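Local coordinates for protein Baccell_00856 (PDB 5MVH) that is a glycoside hydrolase with a beta-propeller fold that probably acts as a rhamnosidase, cleaving rhamnose-containing glycans, at residues A[300-304]-A[305-309]. Residues are numbered along the deposited sequence; the frame is centred on the assembly and turned at random.
Sequences VWHDG and QMWHN
Trp301 and His308 exchange two backbone hydrogen bonds as an antiparallel hydrogen-bonded pair between the end of strand 296-302 and the start of strand 307-311, whose short segments here run at 159°. On the face that carries their side chains, His308 CB sits 3.4 Å from the centroid of the Trp301 six-membered ring, and the imidazole follows in an offset stack with planes 29° apart; Tyr282 also meets the indole, nearly parallel to it. Asp303 holds both the turn and this histidine. Its CG lies between the backbone N and the carbonyl carbon (chi1 64°), which brings the carboxylate back over the turn. Asp303 OD1 accepts hydrogen bonds from Gln305 N (2.8 Å) and Met306 N (2.9 Å), from opposite faces of the carboxylate. His308 NE2 donates to Asp303 OD2 at 2.7 Å, almost straight and within the imidazole plane, but well above the carboxylate plane. Without the carboxylate, as with an alanine here, the two amides would probably lose their shared acceptor and the His308 ring the bond that fixes its rotation. On the other face, His302 CB rests 3.7 Å from the centroid of the Trp307 six-membered ring, while the imidazole edge points at the five-membered ring in a T-shaped pair; Trp307 NE1 is hydrogen-bonded to Glu256. This is a beta hairpin whose four-residue turn 303-306, closed by Asp303 N donating to Met306 O, joins the third and fourth strands of a four-stranded antiparallel propeller blade.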
loop_
_atom_site.group_PDB
_atom_site.type_symbol
_atom_site.label_atom_id
_atom_site.label_comp_id
_atom_site.label_asym_id
_atom_site.label_seq_id
_atom_site.Cartn_x
_atom_site.Cartn_y
_atom_site.Cartn_z
ATOM N N VAL A 300 -3.242 -1.171 14.965
ATOM C CA VAL A 300 -3.937 -2.415 15.369
ATOM C C VAL A 300 -2.949 -3.541 15.113
ATOM O O VAL A 300 -2.430 -3.669 13.998
ATOM C CB VAL A 300 -5.272 -2.579 14.605
ATOM C CG1 VAL A 300 -5.986 -3.915 14.940
ATOM C CG2 VAL A 300 -6.174 -1.391 14.892
ATOM N N TRP A 301 -2.621 -4.333 16.131
ATOM C CA TRP A 301 -1.578 -5.340 15.954
ATOM C C TRP A 301 -1.812 -6.558 16.820
ATOM O O TRP A 301 -2.521 -6.466 17.808
ATOM C CB TRP A 301 -0.192 -4.769 16.232
ATOM C CG TRP A 301 0.226 -4.604 17.691
ATOM C CD1 TRP A 301 1.096 -5.419 18.396
ATOM C CD2 TRP A 301 -0.124 -3.535 18.584
ATOM N NE1 TRP A 301 1.275 -4.936 19.669
ATOM C CE2 TRP A 301 0.528 -3.788 19.817
ATOM C CE3 TRP A 301 -0.957 -2.405 18.478
ATOM C CZ2 TRP A 301 0.382 -2.941 20.937
ATOM C CZ3 TRP A 301 -1.106 -1.567 19.593
ATOM C CH2 TRP A 301 -0.432 -1.845 20.808
ATOM N N HIS A 302 -1.234 -7.673 16.391
ATOM C CA HIS A 302 -1.311 -8.941 17.127
ATOM C C HIS A 302 0.099 -9.254 17.540
ATOM O O HIS A 302 1.016 -9.255 16.702
ATOM C CB HIS A 302 -1.851 -10.059 16.254
ATOM C CG HIS A 302 -2.233 -11.292 17.004
ATOM N ND1 HIS A 302 -1.362 -12.332 17.238
ATOM C CD2 HIS A 302 -3.408 -11.656 17.562
ATOM C CE1 HIS A 302 -1.991 -13.294 17.882
ATOM N NE2 HIS A 302 -3.237 -12.909 18.087
ATOM N N ASP A 303 0.287 -9.525 18.825
ATOM C CA ASP A 303 1.633 -9.714 19.380
ATOM C C ASP A 303 2.091 -11.167 19.507
ATOM O O ASP A 303 3.077 -11.467 20.202
ATOM C CB ASP A 303 1.736 -8.981 20.729
ATOM C CG ASP A 303 0.817 -9.542 21.789
ATOM O OD1 ASP A 303 0.182 -10.598 21.547
ATOM O OD2 ASP A 303 0.736 -8.902 22.858
ATOM N N GLY A 304 1.376 -12.076 18.846
ATOM C CA GLY A 304 1.601 -13.505 18.985
ATOM C C GLY A 304 0.650 -14.153 19.984
ATOM O O GLY A 304 0.464 -15.369 19.951
ATOM N N GLN A 305 0.091 -13.359 20.892
ATOM C CA GLN A 305 -0.913 -13.804 21.869
ATOM C C GLN A 305 -2.315 -13.202 21.707
ATOM O O GLN A 305 -3.327 -13.888 21.912
ATOM C CB GLN A 305 -0.406 -13.487 23.295
ATOM C CG GLN A 305 0.837 -14.278 23.702
ATOM C CD GLN A 305 0.572 -15.758 23.837
ATOM O OE1 GLN A 305 -0.420 -16.163 24.425
ATOM N NE2 GLN A 305 1.444 -16.571 23.269
ATOM N N MET A 306 -2.386 -11.910 21.427
ATOM C CA MET A 306 -3.674 -11.210 21.362
ATOM C C MET A 306 -3.605 -10.005 20.457
ATOM O O MET A 306 -2.516 -9.511 20.132
ATOM C CB MET A 306 -4.096 -10.712 22.757
ATOM C CG MET A 306 -3.070 -9.810 23.398
ATOM S SD MET A 306 -3.417 -9.362 25.122
ATOM C CE MET A 306 -4.899 -8.397 24.908
ATOM N N TRP A 307 -4.788 -9.506 20.128
ATOM C CA TRP A 307 -4.967 -8.264 19.372
ATOM C C TRP A 307 -4.927 -7.053 20.282
ATOM O O TRP A 307 -5.457 -7.084 21.392
ATOM C CB TRP A 307 -6.295 -8.288 18.614
ATOM C CG TRP A 307 -6.254 -9.189 17.427
ATOM C CD1 TRP A 307 -6.807 -10.426 17.306
ATOM C CD2 TRP A 307 -5.580 -8.927 16.197
ATOM N NE1 TRP A 307 -6.550 -10.943 16.072
ATOM C CE2 TRP A 307 -5.787 -10.048 15.364
ATOM C CE3 TRP A 307 -4.862 -7.831 15.701
ATOM C CZ2 TRP A 307 -5.285 -10.120 14.067
ATOM C CZ3 TRP A 307 -4.341 -7.902 14.400
ATOM C CH2 TRP A 307 -4.555 -9.018 13.602
ATOM N N HIS A 308 -4.344 -5.972 19.791
ATOM C CA HIS A 308 -4.362 -4.704 20.483
ATOM C C HIS A 308 -4.784 -3.601 19.513
ATOM O O HIS A 308 -4.502 -3.688 18.325
ATOM C CB HIS A 308 -2.990 -4.313 21.024
ATOM C CG HIS A 308 -2.340 -5.339 21.910
ATOM N ND1 HIS A 308 -2.597 -5.442 23.264
ATOM C CD2 HIS A 308 -1.432 -6.296 21.627
ATOM C CE1 HIS A 308 -1.864 -6.418 23.769
ATOM N NE2 HIS A 308 -1.158 -6.959 22.790
ATOM N N ASN A 309 -5.425 -2.558 20.037
ATOM C CA ASN A 309 -5.560 -1.303 19.275
ATOM C C ASN A 309 -5.222 -0.118 20.161
ATOM O O ASN A 309 -5.537 -0.116 21.362
ATOM C CB ASN A 309 -6.945 -1.139 18.612
ATOM C CG ASN A 309 -8.073 -0.937 19.604
ATOM O OD1 ASN A 309 -8.522 -1.884 20.273
ATOM N ND2 ASN A 309 -8.550 0.288 19.702
HETATM O O HOH W 1 -5.081 -14.466 19.323
#